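Local coordinates for putative aliphatic sulfonates-binding protein (Escherichia coli, PDB 2X26) that probably binds aliphatic sulfonates in the periplasm and hands them to an ABC-type transporter for uptake, at residues Ala190-Ala195 with Ile280-Trp285; Ile62-Ala67 with Leu74-Val79; Ala146-Gln149 with Ala155-Ile158. One frame throughout, in Å; residues are numbered along the deposited sequence.

Contact 1: residues Ala190-Ala195 with Ile280-Trp285; sequences AARPYA and IRQRIW
R192 and A195 meet Q282 and W285 where the chain, after its last long helix, returns to one of the two α/β domains of a periplasmic binding protein. The first partners lie at the junction of strand 186-191 and helix 192-197, with A191 as N-cap. The others lie on a short 3-10 segment and the loop after it.

The polar part centres on R192. Its chain runs out with CG anti to the backbone N (chi1 -174°) and bends about the CG-CD bond, and NH2 donates to Q282 O over 3.2 Å. The bond is fairly straight, with an N-H...O angle of 163°. The oxygen lies at the guanidinium edge, near its plane, while the donor is tilted from the carbonyl plane. The same NH2 forms a salt bridge with D73. Q282 NE2 is also near, 3.3 Å from R192 NH2, but both are donors and do not bond. Q282 OE1 instead takes a weak bond from R283 NH1. R283 NH2 reaches A72 O, so both arginines reach the turn before strand 74-80.

The apolar part is a CH-pi contact. A195 CB sits over one face of the W285 indole, 3.9 Å from the centroid of the five-membered ring and 9° off its normal. A195 O lies 3.6 Å from W285 CZ2.

Contact 2: residues Ile62-Ala67 with Leu74-Val79; sequences IPPIFA and LVYVGV
P64 and Y76 make the main touch between helix 62-69 and strand 74-80. P64 CB lies 3.4 Å from Y76 OH and 3.8 Å from Y76 CE1. It comes to the phenol end of the ring obliquely, and the two side chains cross at about a right angle. A second, looser touch lies further along the helix, where A67 CB is 4.2 Å from L74 CD1. No hydrogen bond joins the two segments.

The Y76 ring reaches the helix because CG stands anti to the carbonyl carbon (chi1 -60°), which carries the hydroxyl toward P64. Segments 62-67 and 74-79 run nearly antiparallel, at 152°, with their axes 9.9 Å apart. The helix belongs to a beta-alpha-beta crossover. It links strand 56-59 to the parallel strand 74-80, and strand 186-191 lies between the two in the sheet.

Further out, the buried Y76 OH is hydrogen-bonded to Q261 NE2 of helix 255-270 and more weakly to Q68 OE1. Q68 NE2 also bonds L74 O, tying the last turn of the helix to the start of the strand. The Y76 ring meets that of F187 at about 60°, and L189 touches both P64 and Y76. Beyond Y76 the strand carries a classic beta bulge, with V77 and G78 both facing Y188.

Contact 3: residues Ala146-Gln149 with Ala155-Ile158; sequences AAFQ and AWAI
F148 on helix 141-149 and W156 on strand 155-159 bring the two backbones nearest, with their CA atoms 6.7 Å apart. Five residues join the segments, so the helix ends and the chain soon re-enters the sheet. At both F148 and W156 the CB is directed at the other segment, while that of A155 is directed away from it. No hydrogen bond crosses the contact.

The F148 ring does most of the touching. Its CG is anti to the backbone N (chi1 -175°), which stretches the ring out over the start of the strand. W156 CB lies over one face of this ring in a CH-pi contact, 4.1 Å from the ring centroid and 16° off the normal. At one side of the ring F148 CD2 comes within 3.8 Å of W156 CE3. F148 CD2 approaches the indole obliquely, and the two side chains cross at about a right angle. Across the phenyl, F148 CE1 rests 4.1 Å from A155 CA, on the backbone itself. I158 CB covers the indole from the side opposite F148 CD2, 3.5 Å above the ring plane.

The helix forms a beta-alpha-beta crossover from strand 135-138 to the parallel strand 155-159, with strand 107-110 lying between the two in the sheet. W156 also packs on A144 and R145 of the same helix, and F148 reaches L90 of the adjoining antiparallel strand 87-92. A155, facing away from the helix, packs on I89 and V91 of strand 87-92 and on L103.

Contact 2 comes first along the chain and closes a short turn from helix 62-69 to strand 74-80. The chain then enters the second domain, where contact 3 closes another short helix-to-strand turn in the other sheet. It returns through strand 186-191, on which contact 1 opens. Contact 1 closes a loop of 84 residues, mostly helical, against the late 280-285 segment. The three are in series, with none enclosing or crossing another. Contacts 1 and 2 touch: strand 74-80 lies beside strand 186-191, with A190 bonded to V75, and R283 also bonds Y76. Contact 3 stands apart, its centre about 28 Å from that of contact 2 and about 37 Å from that of contact 1.

Contact 1: residues Ala190-Ala195 with Ile280-Trp285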
ATOM      1  N   ALA A 190       2.096  11.423   3.717  1.00  5.31           N
ATOM      2  CA  ALA A 190       1.464  12.662   4.153  1.00  4.67           C
ATOM      3  C   ALA A 190       2.072  13.816   3.417  1.00  5.85           C
ATOM      4  O   ALA A 190       3.113  13.669   2.844  1.00  5.31           O
ATOM      5  CB  ALA A 190       1.678  12.867   5.649  1.00  5.81           C
ATOM      6  N   ALA A 191       1.428  14.986   3.459  1.00  6.67           N
ATOM      7  CA  ALA A 191       2.107  16.203   3.035  1.00  7.57           C
ATOM      8  C   ALA A 191       3.205  16.585   4.031  1.00  8.50           C
ATOM      9  O   ALA A 191       3.060  16.401   5.258  1.00  7.59           O
ATOM     10  CB  ALA A 191       1.096  17.336   2.885  1.00  8.71           C
ATOM     11  N   ARG A 192       4.334  17.077   3.507  1.00  7.71           N
ATOM     12  CA  ARG A 192       5.442  17.377   4.388  1.00  8.50           C
ATOM     13  C   ARG A 192       5.118  18.351   5.531  1.00  7.80           C
ATOM     14  O   ARG A 192       5.520  18.120   6.674  1.00  6.68           O
ATOM     15  CB  ARG A 192       6.684  17.766   3.607  1.00  8.70           C
ATOM     16  CG  ARG A 192       7.931  17.956   4.482  1.00 12.86           C
ATOM     17  CD  ARG A 192       9.035  18.629   3.680  1.00 15.68           C
ATOM     18  NE  ARG A 192       9.177  18.015   2.359  1.00 15.30           N
ATOM     19  CZ  ARG A 192      10.033  17.036   2.093  1.00 15.39           C
ATOM     20  NH1 ARG A 192      10.815  16.552   3.073  1.00 14.24           N
ATOM     21  NH2 ARG A 192      10.080  16.508   0.861  1.00 16.30           N
ATOM     22  N   PRO A 193       4.348  19.412   5.265  1.00  7.80           N
ATOM     23  CA  PRO A 193       4.111  20.344   6.363  1.00  7.97           C
ATOM     24  C   PRO A 193       3.301  19.698   7.472  1.00  7.97           C
ATOM     25  O   PRO A 193       3.536  19.997   8.658  1.00  8.78           O
ATOM     26  CB  PRO A 193       3.296  21.467   5.686  1.00  8.17           C
ATOM     27  CG  PRO A 193       3.732  21.450   4.322  1.00  8.10           C
ATOM     28  CD  PRO A 193       3.872  19.971   3.987  1.00  7.79           C
ATOM     29  N   TYR A 194       2.382  18.788   7.123  1.00  7.43           N
ATOM     30  CA  TYR A 194       1.566  18.135   8.151  1.00  7.24           C
ATOM     31  C   TYR A 194       2.401  17.188   8.974  1.00  6.76           C
ATOM     32  O   TYR A 194       2.201  17.103  10.173  1.00  6.49           O
ATOM     33  CB  TYR A 194       0.417  17.318   7.531  1.00  6.10           C
ATOM     34  CG  TYR A 194      -0.623  16.766   8.496  1.00  4.92           C
ATOM     35  CD1 TYR A 194      -1.737  17.532   8.856  1.00  5.87           C
ATOM     36  CD2 TYR A 194      -0.513  15.476   9.036  1.00  5.05           C
ATOM     37  CE1 TYR A 194      -2.725  17.041   9.727  1.00  4.32           C
ATOM     38  CE2 TYR A 194      -1.494  14.982   9.945  1.00  6.62           C
ATOM     39  CZ  TYR A 194      -2.600  15.759  10.270  1.00  5.22           C
ATOM     40  OH  TYR A 194      -3.597  15.269  11.112  1.00  5.82           O
ATOM     41  N   ALA A 195       3.311  16.471   8.320  1.00  6.59           N
ATOM     42  CA  ALA A 195       4.170  15.532   9.028  1.00  8.19           C
ATOM     43  C   ALA A 195       5.113  16.322   9.976  1.00  9.19           C
ATOM     44  O   ALA A 195       5.318  15.899  11.124  1.00  8.49           O
ATOM     45  CB  ALA A 195       4.961  14.727   8.031  1.00  9.33           C
ATOM     46  N   ILE A 280      13.999   9.601  -4.602  1.00 10.94           N
ATOM     47  CA  ILE A 280      13.128   9.059  -3.555  1.00 10.34           C
ATOM     48  C   ILE A 280      13.570   9.483  -2.149  1.00 11.10           C
ATOM     49  O   ILE A 280      12.720   9.775  -1.295  1.00 10.82           O
ATOM     50  CB  ILE A 280      13.039   7.488  -3.605  1.00  9.50           C
ATOM     51  CG1 ILE A 280      12.367   7.054  -4.917  1.00  7.59           C
ATOM     52  CG2 ILE A 280      12.352   6.872  -2.295  1.00 10.75           C
ATOM     53  CD1 ILE A 280      10.943   7.568  -5.018  1.00 11.11           C
ATOM     54  N   ARG A 281      14.888   9.528  -1.917  1.00  9.16           N
ATOM     55  CA  ARG A 281      15.363   9.865  -0.592  1.00 10.69           C
ATOM     56  C   ARG A 281      14.946  11.261  -0.126  1.00 11.21           C
ATOM     57  O   ARG A 281      14.765  11.451   1.060  1.00 12.69           O
ATOM     58  CB  ARG A 281      16.876   9.703  -0.485  1.00 10.91           C
ATOM     59  CG  ARG A 281      17.271   8.211  -0.496  1.00 12.22           C
ATOM     60  CD  ARG A 281      18.721   8.103  -0.866  1.00 15.37           C
ATOM     61  NE  ARG A 281      19.190   6.734  -0.999  1.00 14.79           N
ATOM     62  CZ  ARG A 281      19.253   6.058  -2.148  1.00 13.73           C
ATOM     63  NH1 ARG A 281      18.825   6.602  -3.283  1.00 12.54           N
ATOM     64  NH2 ARG A 281      19.753   4.831  -2.153  1.00 13.72           N
ATOM     65  N   GLN A 282      14.759  12.204  -1.050  1.00 11.47           N
ATOM     66  CA  GLN A 282      14.310  13.569  -0.709  1.00 11.91           C
ATOM     67  C   GLN A 282      12.874  13.559  -0.129  1.00 12.32           C
ATOM     68  O   GLN A 282      12.482  14.480   0.615  1.00 12.04           O
ATOM     69  CB  GLN A 282      14.402  14.473  -1.976  1.00 13.05           C
ATOM     70  CG  GLN A 282      14.228  16.013  -1.772  1.00 16.76           C
ATOM     71  CD  GLN A 282      12.782  16.526  -1.666  1.00 23.07           C
ATOM     72  OE1 GLN A 282      11.829  15.989  -2.280  1.00 24.66           O
ATOM     73  NE2 GLN A 282      12.617  17.595  -0.885  1.00 25.40           N
ATOM     74  N   ARG A 283      12.114  12.504  -0.461  1.00 10.55           N
ATOM     75  CA  ARG A 283      10.721  12.355  -0.051  1.00 10.44           C
ATOM     76  C   ARG A 283      10.554  11.493   1.203  1.00  9.69           C
ATOM     77  O   ARG A 283       9.427  11.211   1.581  1.00  9.50           O
ATOM     78  CB  ARG A 283       9.865  11.756  -1.184  1.00 10.75           C
ATOM     79  CG  ARG A 283       9.836  12.575  -2.477  1.00 11.61           C
ATOM     80  CD  ARG A 283       9.201  13.952  -2.287  1.00 15.05           C
ATOM     81  NE  ARG A 283       8.599  14.430  -3.542  1.00 15.77           N
ATOM     82  CZ  ARG A 283       9.277  14.940  -4.569  1.00 21.32           C
ATOM     83  NH1 ARG A 283      10.603  15.019  -4.533  1.00 22.52           N
ATOM     84  NH2 ARG A 283       8.627  15.353  -5.661  1.00 21.42           N
ATOM     85  N   ILE A 284      11.657  11.060   1.826  1.00  9.37           N
ATOM     86  CA  ILE A 284      11.583  10.264   3.044  1.00 10.15           C
ATOM     87  C   ILE A 284      11.495  11.192   4.267  1.00 10.93           C
ATOM     88  O   ILE A 284      12.318  12.098   4.416  1.00  9.13           O
ATOM     89  CB  ILE A 284      12.723   9.209   3.090  1.00 10.07           C
ATOM     90  CG1 ILE A 284      12.391   8.110   2.073  1.00 12.85           C
ATOM     91  CG2 ILE A 284      12.830   8.567   4.464  1.00 11.82           C
ATOM     92  CD1 ILE A 284      13.487   7.166   1.805  1.00 18.81           C
ATOM     93  N   TRP A 285      10.445  11.026   5.078  1.00 10.53           N
ATOM     94  CA  TRP A 285      10.305  11.795   6.308  1.00 11.48           C
ATOM     95  C   TRP A 285      11.132  11.149   7.403  1.00 13.50           C
ATOM     96  O   TRP A 285      10.978   9.936   7.687  1.00 12.96           O
ATOM     97  CB  TRP A 285       8.842  11.921   6.716  1.00 11.43           C
ATOM     98  CG  TRP A 285       8.583  12.688   8.015  1.00 10.37           C
ATOM     99  CD1 TRP A 285       8.836  13.996   8.249  1.00  8.96           C
ATOM    100  CD2 TRP A 285       8.022  12.155   9.235  1.00 10.68           C
ATOM    101  NE1 TRP A 285       8.479  14.332   9.552  1.00 11.00           N
ATOM    102  CE2 TRP A 285       7.960  13.218  10.167  1.00  9.53           C
ATOM    103  CE3 TRP A 285       7.557  10.878   9.618  1.00  8.99           C
ATOM    104  CZ2 TRP A 285       7.443  13.057  11.473  1.00  9.03           C
ATOM    105  CZ3 TRP A 285       7.039  10.695  10.916  1.00 11.67           C
ATOM    106  CH2 TRP A 285       6.992  11.790  11.841  1.00  8.19           C
TER

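Contact 2: residues Ile62-Ala67 with Leu74-Val79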
ATOM      1  N   ILE A  62       3.892   1.572  -5.760  1.00  8.11           N
ATOM      2  CA  ILE A  62       3.864   2.155  -7.092  1.00  8.60           C
ATOM      3  C   ILE A  62       3.203   3.540  -7.207  1.00  7.94           C
ATOM      4  O   ILE A  62       3.843   4.463  -7.752  1.00  8.09           O
ATOM      5  CB  ILE A  62       3.250   1.187  -8.158  1.00  9.42           C
ATOM      6  CG1 ILE A  62       4.011  -0.151  -8.221  1.00 10.08           C
ATOM      7  CG2 ILE A  62       3.187   1.912  -9.524  1.00  9.11           C
ATOM      8  CD1 ILE A  62       5.533  -0.018  -8.218  1.00 10.99           C
ATOM      9  N   PRO A  63       1.963   3.711  -6.683  1.00  7.24           N
ATOM     10  CA  PRO A  63       1.319   5.022  -6.871  1.00  7.00           C
ATOM     11  C   PRO A  63       2.162   6.236  -6.479  1.00  7.25           C
ATOM     12  O   PRO A  63       2.110   7.235  -7.187  1.00  8.45           O
ATOM     13  CB  PRO A  63      -0.004   4.900  -6.081  1.00  6.01           C
ATOM     14  CG  PRO A  63      -0.349   3.373  -6.182  1.00  7.73           C
ATOM     15  CD  PRO A  63       1.037   2.717  -6.075  1.00  7.03           C
ATOM     16  N   PRO A  64       2.931   6.192  -5.367  1.00  6.36           N
ATOM     17  CA  PRO A  64       3.687   7.377  -5.002  1.00  7.14           C
ATOM     18  C   PRO A  64       4.726   7.774  -6.021  1.00  8.05           C
ATOM     19  O   PRO A  64       5.077   8.962  -6.098  1.00  9.34           O
ATOM     20  CB  PRO A  64       4.463   6.961  -3.759  1.00  8.15           C
ATOM     21  CG  PRO A  64       3.664   5.826  -3.180  1.00  8.61           C
ATOM     22  CD  PRO A  64       2.997   5.149  -4.333  1.00  5.55           C
ATOM     23  N   ILE A  65       5.264   6.795  -6.755  1.00  6.70           N
ATOM     24  CA  ILE A  65       6.286   7.125  -7.765  1.00  6.51           C
ATOM     25  C   ILE A  65       5.638   8.008  -8.839  1.00  6.18           C
ATOM     26  O   ILE A  65       6.215   9.043  -9.244  1.00  6.89           O
ATOM     27  CB  ILE A  65       6.868   5.833  -8.416  1.00  5.75           C
ATOM     28  CG1 ILE A  65       7.587   5.035  -7.352  1.00  6.32           C
ATOM     29  CG2 ILE A  65       7.799   6.225  -9.601  1.00  5.71           C
ATOM     30  CD1 ILE A  65       8.013   3.557  -7.788  1.00  7.62           C
ATOM     31  N   PHE A  66       4.456   7.624  -9.304  1.00  7.59           N
ATOM     32  CA  PHE A  66       3.725   8.498 -10.271  1.00  8.33           C
ATOM     33  C   PHE A  66       3.476   9.918  -9.748  1.00  9.07           C
ATOM     34  O   PHE A  66       3.725  10.890 -10.458  1.00  8.77           O
ATOM     35  CB  PHE A  66       2.384   7.881 -10.671  1.00  8.01           C
ATOM     36  CG  PHE A  66       2.503   6.747 -11.600  1.00  9.26           C
ATOM     37  CD1 PHE A  66       2.304   6.919 -12.952  1.00 13.09           C
ATOM     38  CD2 PHE A  66       2.810   5.480 -11.121  1.00 13.28           C
ATOM     39  CE1 PHE A  66       2.426   5.854 -13.817  1.00 13.31           C
ATOM     40  CE2 PHE A  66       2.921   4.411 -11.991  1.00 14.76           C
ATOM     41  CZ  PHE A  66       2.743   4.604 -13.339  1.00 14.84           C
ATOM     42  N   ALA A  67       3.014  10.036  -8.514  1.00  8.55           N
ATOM     43  CA  ALA A  67       2.718  11.378  -7.961  1.00  8.10           C
ATOM     44  C   ALA A  67       4.010  12.207  -7.791  1.00  8.08           C
ATOM     45  O   ALA A  67       4.071  13.390  -8.120  1.00  7.44           O
ATOM     46  CB  ALA A  67       1.933  11.229  -6.585  1.00  7.91           C
ATOM     47  N   LEU A  74       4.807  14.890  -1.629  1.00 10.96           N
ATOM     48  CA  LEU A  74       4.290  13.963  -0.602  1.00  8.99           C
ATOM     49  C   LEU A  74       5.391  13.105  -0.033  1.00  8.46           C
ATOM     50  O   LEU A  74       6.209  12.588  -0.789  1.00 10.37           O
ATOM     51  CB  LEU A  74       3.291  13.051  -1.244  1.00 10.19           C
ATOM     52  CG  LEU A  74       2.230  13.809  -1.996  1.00 11.53           C
ATOM     53  CD1 LEU A  74       1.323  12.755  -2.667  1.00 15.18           C
ATOM     54  CD2 LEU A  74       1.420  14.712  -1.044  1.00 16.04           C
ATOM     55  N   VAL A  75       5.436  12.950   1.282  1.00  5.86           N
ATOM     56  CA  VAL A  75       6.572  12.289   1.929  1.00  4.60           C
ATOM     57  C   VAL A  75       6.150  10.927   2.422  1.00  5.61           C
ATOM     58  O   VAL A  75       4.975  10.744   2.838  1.00  5.40           O
ATOM     59  CB  VAL A  75       7.127  13.114   3.095  1.00  6.56           C
ATOM     60  CG1 VAL A  75       7.747  14.401   2.561  1.00  5.83           C
ATOM     61  CG2 VAL A  75       6.080  13.437   4.157  1.00  5.15           C
ATOM     62  N   TYR A  76       7.103   9.981   2.398  1.00  4.23           N
ATOM     63  CA  TYR A  76       6.886   8.661   2.978  1.00  4.45           C
ATOM     64  C   TYR A  76       7.096   8.770   4.486  1.00  5.84           C
ATOM     65  O   TYR A  76       8.212   9.057   4.946  1.00  6.96           O
ATOM     66  CB  TYR A  76       7.906   7.677   2.414  1.00  5.20           C
ATOM     67  CG  TYR A  76       7.878   7.496   0.914  1.00  3.12           C
ATOM     68  CD1 TYR A  76       7.047   6.522   0.312  1.00  6.84           C
ATOM     69  CD2 TYR A  76       8.701   8.232   0.107  1.00  5.23           C
ATOM     70  CE1 TYR A  76       7.031   6.334  -1.088  1.00  5.15           C
ATOM     71  CE2 TYR A  76       8.701   8.073  -1.297  1.00  5.90           C
ATOM     72  CZ  TYR A  76       7.859   7.120  -1.884  1.00  9.15           C
ATOM     73  OH  TYR A  76       7.858   6.932  -3.260  1.00  6.06           O
ATOM     74  N   VAL A  77       6.035   8.573   5.242  1.00  4.61           N
ATOM     75  CA  VAL A  77       6.118   8.651   6.688  1.00  6.19           C
ATOM     76  C   VAL A  77       6.329   7.273   7.352  1.00  6.23           C
ATOM     77  O   VAL A  77       6.794   7.214   8.492  1.00  8.08           O
ATOM     78  CB  VAL A  77       4.918   9.396   7.370  1.00  6.10           C
ATOM     79  CG1 VAL A  77       4.972  10.951   7.127  1.00  7.55           C
ATOM     80  CG2 VAL A  77       3.548   8.752   7.002  1.00  6.30           C
ATOM     81  N   GLY A  78       5.981   6.187   6.665  1.00  6.71           N
ATOM     82  CA  GLY A  78       6.073   4.848   7.271  1.00  5.85           C
ATOM     83  C   GLY A  78       6.043   3.798   6.194  1.00  5.75           C
ATOM     84  O   GLY A  78       5.475   4.007   5.124  1.00  5.24           O
ATOM     85  N   VAL A  79       6.585   2.625   6.505  1.00  5.75           N
ATOM     86  CA  VAL A  79       6.566   1.496   5.532  1.00  5.95           C
ATOM     87  C   VAL A  79       6.209   0.188   6.263  1.00  7.22           C
ATOM     88  O   VAL A  79       6.536  -0.021   7.451  1.00  7.24           O
ATOM     89  CB  VAL A  79       7.942   1.345   4.783  1.00  7.18           C
ATOM     90  CG1 VAL A  79       9.115   1.076   5.794  1.00  6.40           C
ATOM     91  CG2 VAL A  79       7.874   0.268   3.670  1.00  6.60           C
TER

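Contact 3: residues Ala146-Gln149 with Ala155-Ile158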
ATOM      1  N   ALA A 146     -11.977 -12.340 -16.592  1.00  6.52           N
ATOM      2  CA  ALA A 146     -12.805 -12.934 -17.644  1.00  7.16           C
ATOM      3  C   ALA A 146     -11.969 -13.554 -18.751  1.00  8.25           C
ATOM      4  O   ALA A 146     -12.221 -14.687 -19.162  1.00  8.24           O
ATOM      5  CB  ALA A 146     -13.781 -11.910 -18.219  1.00  6.97           C
ATOM      6  N   ALA A 147     -10.979 -12.804 -19.243  1.00  7.89           N
ATOM      7  CA  ALA A 147     -10.152 -13.265 -20.323  1.00  7.58           C
ATOM      8  C   ALA A 147      -9.426 -14.558 -19.963  1.00  7.76           C
ATOM      9  O   ALA A 147      -9.330 -15.472 -20.792  1.00  7.06           O
ATOM     10  CB  ALA A 147      -9.166 -12.177 -20.717  1.00  7.74           C
ATOM     11  N   PHE A 148      -8.924 -14.619 -18.731  1.00  8.07           N
ATOM     12  CA  PHE A 148      -8.202 -15.778 -18.207  1.00  8.14           C
ATOM     13  C   PHE A 148      -9.153 -16.989 -18.121  1.00  8.79           C
ATOM     14  O   PHE A 148      -8.799 -18.085 -18.577  1.00  8.37           O
ATOM     15  CB  PHE A 148      -7.601 -15.385 -16.866  1.00  8.23           C
ATOM     16  CG  PHE A 148      -6.720 -16.429 -16.223  1.00  7.67           C
ATOM     17  CD1 PHE A 148      -5.655 -17.043 -16.917  1.00 10.03           C
ATOM     18  CD2 PHE A 148      -6.923 -16.753 -14.892  1.00  8.29           C
ATOM     19  CE1 PHE A 148      -4.841 -18.005 -16.294  1.00 10.81           C
ATOM     20  CE2 PHE A 148      -6.112 -17.706 -14.256  1.00 12.70           C
ATOM     21  CZ  PHE A 148      -5.064 -18.326 -14.945  1.00 11.32           C
ATOM     22  N   GLN A 149     -10.363 -16.780 -17.590  1.00  8.51           N
ATOM     23  CA  GLN A 149     -11.365 -17.868 -17.515  0.50  9.40           C
ATOM     24  C   GLN A 149     -11.781 -18.392 -18.885  1.00  9.66           C
ATOM     25  O   GLN A 149     -12.071 -19.587 -19.048  1.00  9.94           O
ATOM     26  CB  GLN A 149     -12.596 -17.436 -16.724  0.50 10.01           C
ATOM     27  CG  GLN A 149     -12.371 -17.433 -15.236  0.50 10.97           C
ATOM     28  CD  GLN A 149     -13.457 -16.682 -14.508  0.50 12.84           C
ATOM     29  OE1 GLN A 149     -14.282 -16.006 -15.129  0.50 13.69           O
ATOM     30  NE2 GLN A 149     -13.455 -16.775 -13.179  0.50 13.26           N
ATOM     31  N   ALA A 155      -1.782 -16.472 -18.881  1.00  6.71           N
ATOM     32  CA  ALA A 155      -1.361 -16.184 -17.526  1.00  5.03           C
ATOM     33  C   ALA A 155      -1.943 -14.838 -17.103  1.00  4.69           C
ATOM     34  O   ALA A 155      -2.212 -13.989 -17.964  1.00  5.15           O
ATOM     35  CB  ALA A 155       0.172 -16.148 -17.424  1.00  5.54           C
ATOM     36  N   TRP A 156      -2.117 -14.653 -15.793  1.00  3.14           N
ATOM     37  CA  TRP A 156      -2.712 -13.450 -15.219  1.00  3.81           C
ATOM     38  C   TRP A 156      -1.838 -13.031 -14.033  1.00  3.34           C
ATOM     39  O   TRP A 156      -1.648 -13.783 -13.053  1.00  5.57           O
ATOM     40  CB  TRP A 156      -4.163 -13.702 -14.779  1.00  3.42           C
ATOM     41  CG  TRP A 156      -4.894 -12.519 -14.177  1.00  5.11           C
ATOM     42  CD1 TRP A 156      -4.653 -11.210 -14.402  1.00  6.42           C
ATOM     43  CD2 TRP A 156      -6.037 -12.572 -13.324  1.00  5.94           C
ATOM     44  NE1 TRP A 156      -5.546 -10.426 -13.702  1.00  3.83           N
ATOM     45  CE2 TRP A 156      -6.410 -11.249 -13.039  1.00  4.38           C
ATOM     46  CE3 TRP A 156      -6.755 -13.622 -12.732  1.00  6.15           C
ATOM     47  CZ2 TRP A 156      -7.472 -10.931 -12.198  1.00  4.50           C
ATOM     48  CZ3 TRP A 156      -7.831 -13.301 -11.898  1.00  6.11           C
ATOM     49  CH2 TRP A 156      -8.169 -11.975 -11.644  1.00  7.95           C
ATOM     50  N   ALA A 157      -1.265 -11.849 -14.141  1.00  3.37           N
ATOM     51  CA  ALA A 157      -0.459 -11.334 -13.029  1.00  3.14           C
ATOM     52  C   ALA A 157      -1.371 -10.413 -12.244  1.00  4.14           C
ATOM     53  O   ALA A 157      -1.959  -9.478 -12.807  1.00  4.50           O
ATOM     54  CB  ALA A 157       0.769 -10.599 -13.563  1.00  3.96           C
ATOM     55  N   ILE A 158      -1.555 -10.729 -10.962  1.00  3.27           N
ATOM     56  CA  ILE A 158      -2.574 -10.076 -10.125  1.00  4.07           C
ATOM     57  C   ILE A 158      -2.247 -10.141  -8.639  1.00  3.37           C
ATOM     58  O   ILE A 158      -1.418 -10.950  -8.199  1.00  3.77           O
ATOM     59  CB  ILE A 158      -3.998 -10.735 -10.418  1.00  3.34           C
ATOM     60  CG1 ILE A 158      -5.164  -9.897  -9.829  1.00  3.37           C
ATOM     61  CG2 ILE A 158      -4.019 -12.185  -9.986  1.00  7.93           C
ATOM     62  CD1 ILE A 158      -5.270  -8.480 -10.404  1.00  3.59           C
TER